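Local coordinates for uncharacterized protein (Bombyx mori, PDB 5AZ0), which probably catalyses the nicotinamide-cofactor-dependent reduction of carbonyl compounds, as an aldo-keto reductase of the silkworm, at residues T102-Q107 / L135-M140; E155-F160 / I172-F177. All coordinates share one frame; numbering follows the deposited sequence. Where two conformers were deposited one is given.

Contact 1 of 2, residues T102-Q107 / L135-M140; sequences TTKVWQ and LMHWPM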
loop_
_atom_site.group_PDB
_atom_site.type_symbol
_atom_site.label_atom_id
_atom_site.label_comp_id
_atom_site.label_asym_id
_atom_site.label_seq_id
_atom_site.Cartn_x
_atom_site.Cartn_y
_atom_site.Cartn_z
ATOM N N THR A 102 5.677 5.458 5.341
ATOM C CA THR A 102 5.937 4.002 5.133
ATOM C C THR A 102 6.955 3.799 4.015
ATOM O O THR A 102 6.887 4.472 2.976
ATOM C CB THR A 102 4.645 3.291 4.687
ATOM O OG1 THR A 102 3.702 3.298 5.751
ATOM C CG2 THR A 102 4.907 1.799 4.363
ATOM N N THR A 103 7.917 2.912 4.214
ATOM C CA THR A 103 8.721 2.439 3.104
ATOM C C THR A 103 8.765 0.887 3.129
ATOM O O THR A 103 8.137 0.277 3.975
ATOM C CB THR A 103 10.128 3.080 3.005
ATOM O OG1 THR A 103 10.690 2.713 1.726
ATOM C CG2 THR A 103 11.035 2.594 4.082
ATOM N N LYS A 104 9.485 0.281 2.193
ATOM C CA LYS A 104 9.363 -1.144 1.898
ATOM C C LYS A 104 10.703 -1.701 1.367
ATOM O O LYS A 104 11.436 -0.980 0.717
ATOM C CB LYS A 104 8.201 -1.466 0.955
ATOM C CG LYS A 104 6.909 -0.752 1.261
ATOM C CD LYS A 104 5.860 -1.022 0.187
ATOM C CE LYS A 104 4.779 0.037 0.385
ATOM N NZ LYS A 104 3.788 0.071 -0.676
ATOM N N VAL A 105 11.003 -2.936 1.742
ATOM C CA VAL A 105 12.267 -3.637 1.442
ATOM C C VAL A 105 11.911 -4.649 0.358
ATOM O O VAL A 105 10.975 -5.553 0.553
ATOM C CB VAL A 105 12.713 -4.420 2.680
ATOM C CG1 VAL A 105 13.909 -5.349 2.415
ATOM C CG2 VAL A 105 13.071 -3.425 3.783
ATOM N N TRP A 106 12.685 -4.612 -0.721
ATOM C CA TRP A 106 12.447 -5.448 -1.875
ATOM C C TRP A 106 13.086 -6.828 -1.778
ATOM O O TRP A 106 13.788 -7.168 -0.774
ATOM C CB TRP A 106 12.946 -4.665 -3.113
ATOM C CG TRP A 106 12.441 -5.076 -4.494
ATOM C CD1 TRP A 106 13.206 -5.614 -5.502
ATOM C CD2 TRP A 106 11.121 -4.927 -5.040
ATOM N NE1 TRP A 106 12.441 -5.831 -6.626
ATOM C CE2 TRP A 106 11.168 -5.411 -6.397
ATOM C CE3 TRP A 106 9.916 -4.467 -4.539
ATOM C CZ2 TRP A 106 10.056 -5.431 -7.224
ATOM C CZ3 TRP A 106 8.790 -4.464 -5.354
ATOM C CH2 TRP A 106 8.857 -4.946 -6.697
ATOM N N GLN A 107 12.890 -7.629 -2.848
ATOM C CA GLN A 107 13.055 -9.115 -2.844
ATOM C C GLN A 107 14.459 -9.565 -2.722
ATOM O O GLN A 107 14.721 -10.673 -2.188
ATOM C CB GLN A 107 12.451 -9.766 -4.110
ATOM C CG GLN A 107 10.925 -9.850 -4.090
ATOM C CD GLN A 107 10.204 -8.516 -4.156
ATOM O OE1 GLN A 107 9.987 -7.888 -3.133
ATOM N NE2 GLN A 107 9.753 -8.123 -5.321
ATOM N N LEU A 135 7.639 -2.314 5.552
ATOM C CA LEU A 135 7.092 -3.581 5.067
ATOM C C LEU A 135 8.067 -4.452 4.284
ATOM O O LEU A 135 8.939 -3.967 3.553
ATOM C CB LEU A 135 5.904 -3.322 4.150
ATOM C CG LEU A 135 4.865 -2.329 4.630
ATOM C CD1 LEU A 135 3.784 -2.064 3.570
ATOM C CD2 LEU A 135 4.228 -2.802 5.928
ATOM N N MET A 136 7.856 -5.747 4.426
ATOM C CA MET A 136 8.318 -6.733 3.490
ATOM C C MET A 136 7.495 -6.662 2.251
ATOM O O MET A 136 6.280 -6.958 2.232
ATOM C CB MET A 136 8.347 -8.108 4.145
ATOM C CG MET A 136 9.203 -9.127 3.339
ATOM S SD MET A 136 9.074 -10.828 3.938
ATOM C CE MET A 136 9.146 -10.690 5.736
ATOM N N HIS A 137 8.083 -6.073 1.188
ATOM C CA HIS A 137 7.312 -5.730 -0.005
ATOM C C HIS A 137 6.614 -6.970 -0.629
ATOM O O HIS A 137 5.468 -6.888 -0.980
ATOM C CB HIS A 137 8.182 -5.035 -1.014
ATOM C CG HIS A 137 7.460 -4.092 -1.892
ATOM N ND1 HIS A 137 8.030 -2.912 -2.314
ATOM C CD2 HIS A 137 6.216 -4.118 -2.412
ATOM C CE1 HIS A 137 7.165 -2.257 -3.070
ATOM N NE2 HIS A 137 6.044 -2.956 -3.131
ATOM N N TRP A 138 7.332 -8.096 -0.695
ATOM C CA TRP A 138 6.769 -9.384 -1.126
ATOM C C TRP A 138 7.381 -10.466 -0.329
ATOM O O TRP A 138 8.477 -10.297 0.192
ATOM C CB TRP A 138 7.051 -9.683 -2.601
ATOM C CG TRP A 138 6.381 -8.747 -3.482
ATOM C CD1 TRP A 138 6.792 -7.501 -3.800
ATOM C CD2 TRP A 138 5.142 -8.958 -4.193
ATOM N NE1 TRP A 138 5.892 -6.912 -4.701
ATOM C CE2 TRP A 138 4.860 -7.782 -4.921
ATOM C CE3 TRP A 138 4.267 -10.041 -4.306
ATOM C CZ2 TRP A 138 3.724 -7.641 -5.717
ATOM C CZ3 TRP A 138 3.108 -9.906 -5.098
ATOM C CH2 TRP A 138 2.849 -8.712 -5.790
ATOM N N PRO A 139 6.684 -11.616 -0.219
ATOM C CA PRO A 139 7.195 -12.734 0.551
ATOM C C PRO A 139 8.347 -13.518 -0.160
ATOM O O PRO A 139 9.084 -14.303 0.494
ATOM C CB PRO A 139 5.922 -13.586 0.792
ATOM C CG PRO A 139 5.044 -13.259 -0.317
ATOM C CD PRO A 139 5.290 -11.827 -0.650
ATOM N N MET A 140 8.521 -13.308 -1.459
ATOM C CA MET A 140 9.588 -14.014 -2.223
ATOM C C MET A 140 10.964 -13.367 -1.939
ATOM O O MET A 140 11.064 -12.165 -1.651
ATOM C CB MET A 140 9.326 -14.006 -3.728
ATOM C CG MET A 140 7.948 -14.455 -4.124
ATOM S SD MET A 140 6.702 -13.176 -4.222
ATOM C CE MET A 140 7.231 -11.992 -5.449
HETATM O O HOH W 1 10.760 -1.884 -2.135
HETATM O O HOH W 2 10.450 -7.966 -0.579
#

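Contact 2 of 2, residues E155-F160 / I172-F177; sequences ETWRGF and IGVSNF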
loop_
_atom_site.group_PDB
_atom_site.type_symbol
_atom_site.label_atom_id
_atom_site.label_comp_id
_atom_site.label_asym_id
_atom_site.label_seq_id
_atom_site.Cartn_x
_atom_site.Cartn_y
_atom_site.Cartn_z
ATOM N N GLU A 155 12.914 -15.851 8.240
ATOM C CA GLU A 155 14.299 -15.351 8.449
ATOM C C GLU A 155 14.236 -13.873 8.173
ATOM O O GLU A 155 14.753 -13.117 8.931
ATOM C CB GLU A 155 15.469 -15.934 7.578
ATOM C CG GLU A 155 16.844 -15.282 7.973
ATOM C CD GLU A 155 18.060 -15.487 7.051
ATOM O OE1 GLU A 155 18.087 -16.578 6.443
ATOM O OE2 GLU A 155 18.989 -14.588 6.998
ATOM N N THR A 156 13.602 -13.465 7.091
ATOM C CA THR A 156 13.535 -12.042 6.806
ATOM C C THR A 156 12.938 -11.231 7.984
ATOM O O THR A 156 13.460 -10.189 8.351
ATOM C CB THR A 156 12.748 -11.778 5.554
ATOM O OG1 THR A 156 13.194 -12.694 4.550
ATOM C CG2 THR A 156 12.916 -10.328 5.110
ATOM N N TRP A 157 11.938 -11.811 8.622
ATOM C CA TRP A 157 11.185 -11.184 9.658
ATOM C C TRP A 157 12.016 -10.964 10.861
ATOM O O TRP A 157 11.874 -9.922 11.483
ATOM C CB TRP A 157 9.910 -11.991 9.957
ATOM C CG TRP A 157 8.966 -11.208 10.863
ATOM C CD1 TRP A 157 8.714 -11.428 12.155
ATOM C CD2 TRP A 157 8.220 -10.067 10.490
ATOM N NE1 TRP A 157 7.800 -10.496 12.633
ATOM C CE2 TRP A 157 7.465 -9.662 11.621
ATOM C CE3 TRP A 157 8.102 -9.336 9.302
ATOM C CZ2 TRP A 157 6.646 -8.522 11.616
ATOM C CZ3 TRP A 157 7.231 -8.237 9.273
ATOM C CH2 TRP A 157 6.543 -7.836 10.420
ATOM N N ARG A 158 12.983 -11.840 11.127
ATOM C CA ARG A 158 13.916 -11.557 12.218
ATOM C C ARG A 158 14.667 -10.226 12.008
ATOM O O ARG A 158 14.942 -9.524 12.947
ATOM C CB ARG A 158 14.987 -12.651 12.449
ATOM C CG ARG A 158 14.452 -14.012 12.933
ATOM C CD ARG A 158 15.523 -15.111 13.322
ATOM N NE ARG A 158 15.618 -16.225 12.340
ATOM C CZ ARG A 158 14.653 -17.155 12.073
ATOM N NH1 ARG A 158 13.471 -17.186 12.704
ATOM N NH2 ARG A 158 14.867 -18.085 11.128
ATOM N N GLY A 159 15.049 -9.945 10.785
ATOM C CA GLY A 159 15.674 -8.681 10.433
ATOM C C GLY A 159 14.688 -7.543 10.644
ATOM O O GLY A 159 15.102 -6.495 11.116
ATOM N N PHE A 160 13.399 -7.718 10.304
ATOM C CA PHE A 160 12.392 -6.628 10.593
ATOM C C PHE A 160 12.302 -6.402 12.102
ATOM O O PHE A 160 12.330 -5.272 12.554
ATOM C CB PHE A 160 11.008 -6.933 10.003
ATOM C CG PHE A 160 10.895 -6.578 8.570
ATOM C CD1 PHE A 160 11.566 -7.295 7.610
ATOM C CD2 PHE A 160 10.170 -5.486 8.188
ATOM C CE1 PHE A 160 11.513 -6.937 6.283
ATOM C CE2 PHE A 160 10.097 -5.127 6.887
ATOM C CZ PHE A 160 10.809 -5.825 5.936
ATOM N N ILE A 172 6.532 -2.598 12.105
ATOM C CA ILE A 172 6.866 -3.549 11.038
ATOM C C ILE A 172 5.609 -4.229 10.549
ATOM O O ILE A 172 4.682 -4.521 11.353
ATOM C CB ILE A 172 7.977 -4.548 11.491
ATOM C CG1 ILE A 172 7.553 -5.315 12.772
ATOM C CG2 ILE A 172 9.284 -3.825 11.765
ATOM C CD1 ILE A 172 8.518 -6.324 13.254
ATOM N N GLY A 173 5.582 -4.511 9.248
ATOM C CA GLY A 173 4.465 -5.127 8.595
ATOM C C GLY A 173 4.910 -5.860 7.344
ATOM O O GLY A 173 6.122 -5.880 7.002
ATOM N N VAL A 174 3.917 -6.393 6.614
ATOM C CA VAL A 174 4.137 -7.149 5.397
ATOM C C VAL A 174 3.256 -6.666 4.309
ATOM O O VAL A 174 2.319 -5.890 4.498
ATOM C CB VAL A 174 3.959 -8.704 5.627
ATOM C CG1 VAL A 174 4.946 -9.239 6.660
ATOM C CG2 VAL A 174 2.512 -9.074 6.059
ATOM N N SER A 175 3.541 -7.145 3.130
ATOM C CA SER A 175 2.748 -6.834 2.001
ATOM C C SER A 175 2.642 -8.085 1.097
ATOM O O SER A 175 3.566 -8.831 0.934
ATOM C CB SER A 175 3.385 -5.686 1.251
ATOM O OG SER A 175 2.576 -5.249 0.181
ATOM N N ASN A 176 1.474 -8.266 0.509
ATOM C CA ASN A 176 1.183 -9.404 -0.332
ATOM C C ASN A 176 1.329 -10.768 0.308
ATOM O O ASN A 176 1.759 -11.689 -0.358
ATOM C CB ASN A 176 1.988 -9.341 -1.592
ATOM C CG ASN A 176 1.756 -8.062 -2.375
ATOM O OD1 ASN A 176 0.656 -7.789 -2.877
ATOM N ND2 ASN A 176 2.814 -7.281 -2.516
ATOM N N PHE A 177 1.021 -10.880 1.596
ATOM C CA PHE A 177 1.083 -12.154 2.258
ATOM C C PHE A 177 -0.328 -12.750 2.091
ATOM O O PHE A 177 -1.333 -12.035 2.296
ATOM C CB PHE A 177 1.439 -12.002 3.752
ATOM C CG PHE A 177 2.927 -12.044 4.051
ATOM C CD1 PHE A 177 3.813 -11.331 3.299
ATOM C CD2 PHE A 177 3.406 -12.823 5.067
ATOM C CE1 PHE A 177 5.171 -11.459 3.537
ATOM C CE2 PHE A 177 4.728 -12.925 5.353
ATOM C CZ PHE A 177 5.626 -12.246 4.548
#

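Contact 1 of 2, residues T102-Q107 / L135-M140
H137 holds its imidazole between K104 and W106. K104 CD rests over the middle of one face, 3.7 Å from the ring centroid in a CH-pi contact. On the opposite face W106 brings up the edge of its six-membered ring, the planes 85° apart and W106 CE3 3.3 Å from H137 ND1. H137 CG stands roughly anti to the backbone N (chi1 -151°), which swings the ring back toward the other strand and into this slot. In the imidazole plane, water 1 lies 2.9 Å from H137 ND1 and makes a weak bond to K104 O. W138 extends the aromatic cluster with an offset edge-to-face approach to W106, its five-membered ring near perpendicular to the W106 six-membered ring. The bent chain of Q107 (chi2 67°) folds NE2 over that W106 ring and sets OE1 3.3 Å from W138 CD1, at the indole edge. Replacing H137 by an alanine would probably leave K104 CD and the W106 edge facing a gap and water 1 without its ring nitrogen. The frame is two neighbouring parallel strands of the TIM barrel, 100-105 and 133-136, joined through helix 112-126 as a beta-alpha-beta unit. D70, Y75, K104 and H137 are consistent with the Asp-Tyr-Lys-His catalytic tetrad known in aldo-keto reductases, and a bound acetate lies near K104. Beside K104, L135 points the same way, its CD1 3.9 Å from K104 CE. Backbone bonds fix the register: L135 N to T103 O, V105 N to L135 O at 2.9 Å, and, just past the second strand, H137 N to V105 O at 3.0 Å. Farther out, D70 forms a salt bridge with K104 NZ, to which Y75 OH and Q197 OE1 are also hydrogen-bonded, while W106 NE1 bonds to M341 O.

Contact 2 of 2, residues E155-F160 / I172-F177
W157 and F160, one helical turn apart, straddle I172 and reach G173 from helix 153-165. The indole of W157 crosses I172 obliquely: its benzo end meets the longer branch of the isoleucine, with W157 CZ2 close against I172 CD1 at 3.3 Å. This branch is placed by chi1 of 57°, which sets CG1 between the backbone N and the carbonyl carbon and aims CD1 at the indole. The shorter branch serves F160 instead. I172 CG2 lies 4.0 Å from F160 CB, near the plane of the phenyl ring at its edge, and 3.5 Å from F160 O. With CG anti to the amide nitrogen (chi1 -169°), the indole of W157 leans away from the helix and its far corner comes down on the strand. There W157 CZ3 is 3.5 Å from G173 O, which sits at the ring edge near the indole plane, and 3.6 Å from V174 CG1, whose branch stands across the indole. Within the helix, F160 CB packs on one face of the indole near its rim, and the two residues support each other as they meet the strand. The pyrrole end of W157 is tied elsewhere, NE1 bonding to V191 O. V174 also packs against M182 and L185 of helix 179-188, and F160 against V134 and M136 of the adjacent strand. Across the contact the side chains meet by apolar packing, with carbonyl oxygens touching ring and methyl carbons; the helix and strand axes pass 9.5 Å apart, their directions at 144°. Such a helix, lying outside its barrel strand and running back roughly antiparallel to it, is the connecting helix of a beta-alpha-beta crossover of the TIM barrel, here strand 133-136, helix 153-165 and strand 172-175.

Overall arrangement
Both contacts are buried. Strand 133-136, which contact 1 pairs with strand 100-105, lies next to strand 172-175 of contact 2. They adjoin directly: M136 N bonds probably to G173 O, and H137 O to N176 ND2. Their chemistry follows their place in the barrel. Contact 1 joins two strands and the loops beyond them, so backbone bonds, waters, an aromatic cluster and a lysine salt-bridged to D70 meet near the probable active site. Contact 2 lies in the outer layer, where helix meets strand with hydrocarbon and ring surfaces. M136 links them, paired with V105 yet packed against F160.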